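Local coordinates for protein glycosyltransferase (Streptomyces halstedii, PDB 3WAD) that belongs to the glycosyltransferases of GT-B fold, with two domains built around parallel beta sheets, and is found here as an assembly of two chains, at residues 16-21 and 44-49; 85-90 and 161-166; 267-272 and 370-375. All blocks are in the same frame, centred on the assembly; numbering follows the deposited sequence.

Contact 1: 16-21 and 44-49; sequences NMVPLA and SDSGLT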
loop_
_atom_site.group_PDB
_atom_site.type_symbol
_atom_site.label_atom_id
_atom_site.label_comp_id
_atom_site.label_asym_id
_atom_site.label_seq_id
_atom_site.Cartn_x
_atom_site.Cartn_y
_atom_site.Cartn_z
ATOM N N ASN B 16 -5.180 7.302 8.165
ATOM C CA ASN B 16 -6.516 7.735 7.741
ATOM C C ASN B 16 -6.609 7.841 6.156
ATOM O O ASN B 16 -7.657 7.541 5.545
ATOM C CB ASN B 16 -6.809 9.091 8.422
ATOM C CG ASN B 16 -8.160 9.686 8.010
ATOM O OD1 ASN B 16 -8.243 10.751 7.367
ATOM N ND2 ASN B 16 -9.208 9.013 8.382
ATOM N N MET B 17 -5.512 8.274 5.519
ATOM C CA MET B 17 -5.487 8.471 4.053
ATOM C C MET B 17 -4.699 7.455 3.257
ATOM O O MET B 17 -4.582 7.567 2.042
ATOM C CB MET B 17 -5.055 9.872 3.712
ATOM C CG MET B 17 -3.803 10.372 4.337
ATOM S SD MET B 17 -3.595 12.207 4.009
ATOM C CE MET B 17 -2.290 11.645 3.195
ATOM N N VAL B 18 -4.254 6.388 3.910
ATOM C CA VAL B 18 -3.470 5.390 3.222
ATOM C C VAL B 18 -4.249 4.585 2.163
ATOM O O VAL B 18 -3.754 4.420 1.084
ATOM C CB VAL B 18 -2.694 4.459 4.216
ATOM C CG1 VAL B 18 -2.355 3.047 3.616
ATOM C CG2 VAL B 18 -1.414 5.172 4.704
ATOM N N PRO B 19 -5.413 4.034 2.510
ATOM C CA PRO B 19 -6.261 3.290 1.563
ATOM C C PRO B 19 -6.622 4.209 0.360
ATOM O O PRO B 19 -6.450 3.807 -0.775
ATOM C CB PRO B 19 -7.470 2.901 2.432
ATOM C CG PRO B 19 -6.794 2.752 3.886
ATOM C CD PRO B 19 -5.982 4.010 3.885
ATOM N N LEU B 20 -6.910 5.482 0.609
ATOM C CA LEU B 20 -7.186 6.423 -0.535
ATOM C C LEU B 20 -5.932 6.669 -1.436
ATOM O O LEU B 20 -6.020 6.582 -2.662
ATOM C CB LEU B 20 -7.739 7.761 -0.020
ATOM C CG LEU B 20 -8.063 8.716 -1.186
ATOM C CD1 LEU B 20 -9.119 8.110 -2.098
ATOM C CD2 LEU B 20 -8.427 10.078 -0.801
ATOM N N ALA B 21 -4.783 6.965 -0.851
ATOM C CA ALA B 21 -3.532 6.876 -1.598
ATOM C C ALA B 21 -3.370 5.648 -2.443
ATOM O O ALA B 21 -3.046 5.754 -3.663
ATOM C CB ALA B 21 -2.312 7.090 -0.714
ATOM N N SER B 44 6.746 4.944 4.400
ATOM C CA SER B 44 7.331 3.690 3.891
ATOM C C SER B 44 6.707 2.413 4.319
ATOM O O SER B 44 6.531 1.499 3.481
ATOM C CB SER B 44 8.838 3.630 4.180
ATOM O OG SER B 44 9.425 4.538 3.308
ATOM N N ASP B 45 6.373 2.311 5.593
ATOM C CA ASP B 45 5.790 1.102 6.135
ATOM C C ASP B 45 4.379 0.907 5.596
ATOM O O ASP B 45 3.772 -0.121 5.871
ATOM C CB ASP B 45 5.654 1.157 7.647
ATOM C CG ASP B 45 7.018 1.129 8.393
ATOM O OD1 ASP B 45 8.028 0.704 7.797
ATOM O OD2 ASP B 45 7.002 1.520 9.598
ATOM N N SER B 46 3.823 1.949 4.965
ATOM C CA SER B 46 2.480 1.866 4.401
ATOM C C SER B 46 2.516 1.493 2.890
ATOM O O SER B 46 1.486 1.378 2.268
ATOM C CB SER B 46 1.720 3.161 4.554
ATOM O OG SER B 46 1.672 3.553 5.879
ATOM N N GLY B 47 3.719 1.364 2.346
ATOM C CA GLY B 47 3.962 1.082 0.942
ATOM C C GLY B 47 3.898 2.265 0.002
ATOM O O GLY B 47 3.767 2.040 -1.209
ATOM N N LEU B 48 4.051 3.503 0.493
ATOM C CA LEU B 48 3.790 4.674 -0.344
ATOM C C LEU B 48 5.062 5.515 -0.517
ATOM O O LEU B 48 6.081 5.216 0.117
ATOM C CB LEU B 48 2.631 5.526 0.266
ATOM C CG LEU B 48 1.305 4.835 0.392
ATOM C CD1 LEU B 48 0.220 5.516 1.297
ATOM C CD2 LEU B 48 0.749 4.558 -1.085
ATOM N N THR B 49 5.007 6.571 -1.332
ATOM C CA THR B 49 6.186 7.366 -1.683
ATOM C C THR B 49 6.170 8.610 -0.879
ATOM O O THR B 49 5.211 9.365 -0.938
ATOM C CB THR B 49 6.155 7.725 -3.169
ATOM O OG1 THR B 49 6.190 6.517 -3.901
ATOM C CG2 THR B 49 7.353 8.513 -3.619
#

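Contact 2: 85-90 and 161-166; sequences EKLTWQ and RDHFNR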
loop_
_atom_site.group_PDB
_atom_site.type_symbol
_atom_site.label_atom_id
_atom_site.label_comp_id
_atom_site.label_asym_id
_atom_site.label_seq_id
_atom_site.Cartn_x
_atom_site.Cartn_y
_atom_site.Cartn_z
ATOM N N GLU B 85 -25.282 27.638 23.881
ATOM C CA GLU B 85 -24.988 28.897 24.647
ATOM C C GLU B 85 -23.523 29.244 24.682
ATOM O O GLU B 85 -23.192 30.398 24.867
ATOM C CB GLU B 85 -25.479 28.867 26.089
ATOM C CG GLU B 85 -24.872 27.779 27.001
ATOM C CD GLU B 85 -25.510 26.423 26.756
ATOM O OE1 GLU B 85 -26.134 26.183 25.663
ATOM O OE2 GLU B 85 -25.406 25.589 27.661
ATOM N N LYS B 86 -22.658 28.265 24.524
ATOM C CA LYS B 86 -21.214 28.505 24.522
ATOM C C LYS B 86 -20.721 28.900 23.139
ATOM O O LYS B 86 -19.631 29.404 22.970
ATOM C CB LYS B 86 -20.485 27.224 24.894
ATOM C CG LYS B 86 -20.946 26.569 26.175
ATOM C CD LYS B 86 -20.373 27.385 27.308
ATOM C CE LYS B 86 -19.888 26.546 28.406
ATOM N NZ LYS B 86 -19.920 27.388 29.683
ATOM N N LEU B 87 -21.530 28.656 22.134
ATOM C CA LEU B 87 -21.144 28.884 20.716
ATOM C C LEU B 87 -21.459 30.320 20.268
ATOM O O LEU B 87 -22.182 30.562 19.311
ATOM C CB LEU B 87 -21.798 27.816 19.805
ATOM C CG LEU B 87 -21.220 26.404 20.017
ATOM C CD1 LEU B 87 -21.881 25.399 19.147
ATOM C CD2 LEU B 87 -19.664 26.430 19.817
ATOM N N THR B 88 -20.873 31.271 20.946
ATOM C CA THR B 88 -21.008 32.681 20.582
ATOM C C THR B 88 -19.930 33.053 19.556
ATOM O O THR B 88 -18.930 32.343 19.441
ATOM C CB THR B 88 -20.703 33.551 21.793
ATOM O OG1 THR B 88 -19.360 33.296 22.176
ATOM C CG2 THR B 88 -21.614 33.161 23.016
ATOM N N TRP B 89 -20.132 34.175 18.843
ATOM C CA TRP B 89 -19.130 34.757 17.965
ATOM C C TRP B 89 -17.770 34.892 18.714
ATOM O O TRP B 89 -16.726 34.468 18.166
ATOM C CB TRP B 89 -19.566 36.130 17.459
ATOM C CG TRP B 89 -18.596 36.680 16.400
ATOM C CD1 TRP B 89 -18.627 36.440 15.031
ATOM C CD2 TRP B 89 -17.453 37.501 16.640
ATOM N NE1 TRP B 89 -17.575 37.084 14.413
ATOM C CE2 TRP B 89 -16.842 37.748 15.376
ATOM C CE3 TRP B 89 -16.880 38.074 17.809
ATOM C CZ2 TRP B 89 -15.690 38.529 15.248
ATOM C CZ3 TRP B 89 -15.734 38.845 17.674
ATOM C CH2 TRP B 89 -15.159 39.080 16.409
ATOM N N GLN B 90 -17.764 35.413 19.965
ATOM C CA GLN B 90 -16.505 35.611 20.663
ATOM C C GLN B 90 -15.756 34.286 20.952
ATOM O O GLN B 90 -14.512 34.201 20.835
ATOM C CB GLN B 90 -16.698 36.322 22.003
ATOM C CG GLN B 90 -15.376 36.924 22.555
ATOM C CD GLN B 90 -14.655 37.875 21.527
ATOM O OE1 GLN B 90 -15.239 38.879 21.064
ATOM N NE2 GLN B 90 -13.401 37.523 21.137
ATOM N N ARG B 161 -17.022 26.651 11.730
ATOM C CA ARG B 161 -16.775 27.710 10.739
ATOM C C ARG B 161 -18.112 28.244 10.144
ATOM O O ARG B 161 -18.259 29.442 9.879
ATOM C CB ARG B 161 -15.883 27.216 9.600
ATOM C CG ARG B 161 -15.677 28.314 8.559
ATOM C CD ARG B 161 -14.879 29.415 9.181
ATOM N NE ARG B 161 -14.297 30.320 8.184
ATOM C CZ ARG B 161 -13.697 31.473 8.457
ATOM N NH1 ARG B 161 -13.482 31.837 9.729
ATOM N NH2 ARG B 161 -13.204 32.239 7.450
ATOM N N ASP B 162 -19.035 27.333 9.931
ATOM C CA ASP B 162 -20.375 27.717 9.438
ATOM C C ASP B 162 -21.067 28.654 10.406
ATOM O O ASP B 162 -21.562 29.720 9.964
ATOM C CB ASP B 162 -21.213 26.510 9.153
ATOM C CG ASP B 162 -20.786 25.823 7.907
ATOM O OD1 ASP B 162 -19.986 26.401 7.080
ATOM O OD2 ASP B 162 -21.206 24.670 7.766
ATOM N N HIS B 163 -21.062 28.292 11.691
ATOM C CA HIS B 163 -21.641 29.128 12.732
ATOM C C HIS B 163 -20.964 30.479 12.687
ATOM O O HIS B 163 -21.659 31.495 12.679
ATOM C CB HIS B 163 -21.414 28.589 14.149
ATOM C CG HIS B 163 -22.344 27.501 14.576
ATOM N ND1 HIS B 163 -23.668 27.721 14.894
ATOM C CD2 HIS B 163 -22.119 26.186 14.824
ATOM C CE1 HIS B 163 -24.237 26.581 15.241
ATOM N NE2 HIS B 163 -23.314 25.635 15.220
ATOM N N PHE B 164 -19.627 30.488 12.715
ATOM C CA PHE B 164 -18.875 31.724 12.696
ATOM C C PHE B 164 -19.196 32.612 11.507
ATOM O O PHE B 164 -19.272 33.862 11.649
ATOM C CB PHE B 164 -17.367 31.474 12.692
ATOM C CG PHE B 164 -16.553 32.703 12.874
ATOM C CD1 PHE B 164 -16.453 33.291 14.121
ATOM C CD2 PHE B 164 -15.860 33.258 11.824
ATOM C CE1 PHE B 164 -15.644 34.390 14.354
ATOM C CE2 PHE B 164 -15.054 34.398 12.018
ATOM C CZ PHE B 164 -14.949 34.962 13.279
ATOM N N ASN B 165 -19.363 31.986 10.330
ATOM C CA ASN B 165 -19.581 32.820 9.141
ATOM C C ASN B 165 -21.027 33.379 9.144
ATOM O O ASN B 165 -21.217 34.491 8.708
ATOM C CB ASN B 165 -19.326 32.085 7.807
ATOM C CG ASN B 165 -17.869 31.720 7.571
ATOM O OD1 ASN B 165 -16.951 32.360 8.059
ATOM N ND2 ASN B 165 -17.663 30.648 6.810
ATOM N N ARG B 166 -22.012 32.568 9.555
ATOM C CA ARG B 166 -23.389 33.057 9.818
ATOM C C ARG B 166 -23.331 34.234 10.831
ATOM O O ARG B 166 -23.757 35.354 10.525
ATOM C CB ARG B 166 -24.305 31.929 10.317
ATOM C CG ARG B 166 -25.697 32.490 10.796
ATOM C CD ARG B 166 -26.729 31.446 11.300
ATOM N NE ARG B 166 -26.456 31.037 12.684
ATOM C CZ ARG B 166 -25.752 29.956 13.033
ATOM N NH1 ARG B 166 -25.246 29.129 12.111
ATOM N NH2 ARG B 166 -25.555 29.691 14.312
#

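Contact 3: 267-272 and 370-375; sequences ADFVNA and DRLRDQ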
loop_
_atom_site.group_PDB
_atom_site.type_symbol
_atom_site.label_atom_id
_atom_site.label_comp_id
_atom_site.label_asym_id
_atom_site.label_seq_id
_atom_site.Cartn_x
_atom_site.Cartn_y
_atom_site.Cartn_z
ATOM N N ALA B 267 -6.314 -3.773 38.043
ATOM C CA ALA B 267 -6.743 -5.176 38.199
ATOM C C ALA B 267 -8.269 -5.357 38.445
ATOM O O ALA B 267 -8.919 -6.226 37.838
ATOM C CB ALA B 267 -5.941 -5.841 39.285
ATOM N N ASP B 268 -8.827 -4.523 39.324
ATOM C CA ASP B 268 -10.265 -4.485 39.604
ATOM C C ASP B 268 -11.075 -4.294 38.326
ATOM O O ASP B 268 -12.043 -5.007 38.088
ATOM C CB ASP B 268 -10.591 -3.326 40.529
ATOM C CG ASP B 268 -10.088 -3.529 41.936
ATOM O OD1 ASP B 268 -9.732 -4.698 42.264
ATOM O OD2 ASP B 268 -10.036 -2.514 42.687
ATOM N N PHE B 269 -10.689 -3.298 37.529
ATOM C CA PHE B 269 -11.292 -3.072 36.207
ATOM C C PHE B 269 -11.156 -4.263 35.320
ATOM O O PHE B 269 -12.118 -4.669 34.702
ATOM C CB PHE B 269 -10.646 -1.882 35.526
ATOM C CG PHE B 269 -11.295 -0.587 35.874
ATOM C CD1 PHE B 269 -10.631 0.341 36.658
ATOM C CD2 PHE B 269 -12.604 -0.301 35.414
ATOM C CE1 PHE B 269 -11.241 1.564 37.005
ATOM C CE2 PHE B 269 -13.247 0.912 35.773
ATOM C CZ PHE B 269 -12.550 1.852 36.564
ATOM N N VAL B 270 -9.980 -4.872 35.280
ATOM C CA VAL B 270 -9.803 -6.048 34.419
ATOM C C VAL B 270 -10.554 -7.303 34.884
ATOM O O VAL B 270 -11.122 -8.066 34.061
ATOM C CB VAL B 270 -8.314 -6.359 34.204
ATOM C CG1 VAL B 270 -8.167 -7.618 33.442
ATOM C CG2 VAL B 270 -7.686 -5.219 33.423
ATOM N N ASN B 271 -10.580 -7.522 36.202
ATOM C CA ASN B 271 -11.341 -8.666 36.759
ATOM C C ASN B 271 -12.821 -8.561 36.471
ATOM O O ASN B 271 -13.442 -9.555 36.066
ATOM C CB ASN B 271 -11.070 -8.839 38.279
ATOM C CG ASN B 271 -9.635 -9.218 38.573
ATOM O OD1 ASN B 271 -8.970 -8.547 39.347
ATOM N ND2 ASN B 271 -9.135 -10.271 37.939
ATOM N N ALA B 272 -13.397 -7.362 36.619
ATOM C CA ALA B 272 -14.834 -7.181 36.340
ATOM C C ALA B 272 -15.176 -7.370 34.857
ATOM O O ALA B 272 -16.079 -8.152 34.477
ATOM C CB ALA B 272 -15.303 -5.845 36.809
ATOM N N ASP B 370 -17.948 -2.412 37.712
ATOM C CA ASP B 370 -19.235 -3.041 37.644
ATOM C C ASP B 370 -20.092 -2.541 36.485
ATOM O O ASP B 370 -20.737 -3.364 35.815
ATOM C CB ASP B 370 -19.977 -2.870 38.967
ATOM C CG ASP B 370 -19.504 -3.851 40.033
ATOM O OD1 ASP B 370 -18.420 -4.467 39.884
ATOM O OD2 ASP B 370 -20.241 -3.987 41.047
ATOM N N ARG B 371 -20.093 -1.219 36.276
ATOM C CA ARG B 371 -20.758 -0.602 35.119
ATOM C C ARG B 371 -20.257 -1.103 33.775
ATOM O O ARG B 371 -21.089 -1.456 32.919
ATOM C CB ARG B 371 -20.716 0.915 35.173
ATOM C CG ARG B 371 -21.645 1.408 36.201
ATOM C CD ARG B 371 -21.758 2.922 36.211
ATOM N NE ARG B 371 -21.713 3.377 37.602
ATOM C CZ ARG B 371 -21.748 4.648 38.025
ATOM N NH1 ARG B 371 -21.845 5.661 37.166
ATOM N NH2 ARG B 371 -21.689 4.907 39.341
ATOM N N LEU B 372 -18.947 -1.193 33.584
ATOM C CA LEU B 372 -18.410 -1.780 32.323
ATOM C C LEU B 372 -18.825 -3.226 32.132
ATOM O O LEU B 372 -19.298 -3.614 31.069
ATOM C CB LEU B 372 -16.900 -1.762 32.292
ATOM C CG LEU B 372 -16.118 -0.520 31.940
ATOM C CD1 LEU B 372 -14.585 -0.912 31.934
ATOM C CD2 LEU B 372 -16.584 0.146 30.600
ATOM N N ARG B 373 -18.648 -4.043 33.170
ATOM C CA ARG B 373 -18.974 -5.443 33.066
ATOM C C ARG B 373 -20.444 -5.638 32.687
ATOM O O ARG B 373 -20.806 -6.406 31.706
ATOM C CB ARG B 373 -18.619 -6.108 34.396
ATOM C CG ARG B 373 -18.929 -7.537 34.480
ATOM C CD ARG B 373 -19.140 -7.918 35.965
ATOM N NE ARG B 373 -20.370 -7.352 36.523
ATOM C CZ ARG B 373 -20.602 -7.185 37.832
ATOM N NH1 ARG B 373 -19.695 -7.550 38.751
ATOM N NH2 ARG B 373 -21.765 -6.655 38.221
ATOM N N ASP B 374 -21.317 -4.906 33.397
ATOM C CA ASP B 374 -22.764 -5.031 33.148
ATOM C C ASP B 374 -23.103 -4.654 31.724
ATOM O O ASP B 374 -23.854 -5.356 31.046
ATOM C CB ASP B 374 -23.581 -4.181 34.115
ATOM C CG ASP B 374 -23.557 -4.743 35.524
ATOM O OD1 ASP B 374 -23.135 -5.916 35.673
ATOM O OD2 ASP B 374 -23.907 -3.972 36.477
ATOM N N GLN B 375 -22.548 -3.540 31.241
ATOM C CA GLN B 375 -22.762 -3.161 29.819
ATOM C C GLN B 375 -22.257 -4.255 28.861
ATOM O O GLN B 375 -22.965 -4.671 27.932
ATOM C CB GLN B 375 -22.122 -1.807 29.584
ATOM C CG GLN B 375 -22.878 -0.673 30.246
ATOM C CD GLN B 375 -22.331 0.713 29.837
ATOM O OE1 GLN B 375 -21.141 0.896 29.672
ATOM N NE2 GLN B 375 -23.193 1.662 29.675
#

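Contact 1: 16-21 and 44-49
Two torsions at Leu48 and one at Val18 set up this contact. Leu48 keeps CG anti to its own carbonyl carbon (chi1 -61°) and extends CD1 at chi2 (166°), which carries that methyl to the first turn of helix 18-27. Val18 holds CG1 roughly anti to its backbone N (chi1 155°), and CG2 becomes the branch that meets the other segment most closely. Leu48 CD1 touches two residues of that turn: it lies 3.6 Å from Ala21 CB and 3.8 Å from Val18 CG2. The second methyl, Leu48 CD2, is 4.0 Å from Ala21 CB, and both branches thus meet the same alanine.

Val18 CG2 also rests against Ser46, 3.7 Å from both Ser46 OG and Ser46 CB. This is a van der Waals touch, because CG2 is a methyl; the hydroxyl itself is hydrogen-bonded to Ala42 O of the preceding helix. Gly47, with positive phi, ends helix 40-44 in a Schellman motif and turns the chain toward strand 49-52. Ser46 O is hydrogen-bonded to Trp22 NE1, a polar link to helix 18-27. Val31 and Ile33 of strand 30-35 pack on Ala21, Ile33 also on Leu48. Trp22 of the second subunit packs on Val18.

The contact therefore joins the first turn of helix 18-27 to the lead-in of strand 49-52, outermost in this chain's sheet, which continues into the second subunit through Thr49. All four touching residues are buried, and methyls, a methylene and a hydroxyl meet, implying cohesion by apolar fit, while Ser46 OG and Ser46 O both have partners.

Contact 2: 85-90 and 161-166
His163, which touches Leu87 across the contact, accepts at ND1 a hydrogen bond from Arg166 NH2 at 2.8 Å. The bond is nearly straight (163°) and lies close to both the imidazole and the guanidinium planes, which should steady the ring's rotation. His163 NE2 is 4.2 Å from Leu87 CD1, a loose touch.

The closer meeting is aromatic. Trp89 and Phe164 both send CG anti to the backbone N (chi1 -173° in Trp89, nearly the same in Phe164), which swings the rings toward each other although neither CB points straight across. Phe164 CE1 comes over one face of the indole, toward its rim, 3.3 Å from Trp89 NE1. The five-membered ring of Trp89 and the Phe164 ring have centroids 4.6 Å apart and planes at 18°, an offset pair that barely overlaps. Trp89 NE1 is hydrogen-bonded to Thr168 OG1, one turn beyond Phe164, tying the indole further to the same helix. Arg171 makes a cation-pi contact with Trp89, and Phe96 meets Phe164 edge-to-face.

Thr88 is the N-cap of helix 89-106, its OG1 bonded to Tyr91 N. This is helix-to-helix aromatic packing within the N-terminal part of a GT-B fold, joining the start of helix 89-106 to helix 156-168.

Contact 3: 267-272 and 370-375
The helical segments carrying Ala272 and Arg373 run nearly parallel, their N-to-C directions 20° apart and their axes 8.8 Å apart at closest approach, and it is at these two residues that the backbones come nearest, with Ala272 CA 5.6 Å from Arg373 CA. Such a short spacing is probably allowed by the small side chain of Ala272, which points toward the other helix and puts its CB 4.1 Å from Arg373 CB.

Arg373 starts with CG anti to the backbone N (chi1 178°), and its aliphatic stem passes alongside the carbonyl of Ala272. Arg373 CG sits 2.9 Å from Ala272 O, tight for a carbon-oxygen contact, so the exact value deserves caution; CB and CD lie somewhat farther from it. A bend at chi3 (70°) then turns the guanidinium back onto its own helix. There Arg373 NE and NH2 hydrogen-bond side-on to one atom, Asp374 OD1, at 3.2 Å from NE and 3.0 Å from NH2, forming a salt bridge. The oxygen lies in the guanidinium plane, and both nitrogens approach it from the same face of the carboxylate. Arg373 NH1 lies 3.5 Å from Asp370 OD1, a long, purely electrostatic salt bridge that completes a three-residue network. The two aspartates probably offset Arg377, whose like charge lies close to Arg373.

A second, apolar touch lies deeper: Phe269 CD2 is 4.1 Å from Leu372 CD1, the two side chains crossing at about a right angle.

Pro369, at the start of helix 369-381, packs on both Phe269 and Ala272. Leu372 reaches inward to Leu337 of strand 336-338, while Gln375 NE2 is hydrogen-bonded to Val361 O of strand 359-361, placing helix 369-381 against the C-terminal domain's parallel sheet, with helix 266-274 packed beside it.

Overall arrangement
Along the chain the three contacts come in series, each closing before the next opens. Contacts 1 and 2 belong to the N-terminal half of the GT-B fold, yet lie on opposite sides of the chain's centre, with centres 36 Å apart and nearest atoms about 18 Å apart. Contact 1 adjoins the seven-stranded sheet and the second subunit, whereas contact 2 links two helices that no other chain of the assembly touches there. Contact 3 is in the C-terminal half, beside the six-stranded sheet; its centre is 37 Å from that of contact 1 and 41 Å from that of contact 2. None touches another, so each joins its own local part of the two-domain architecture.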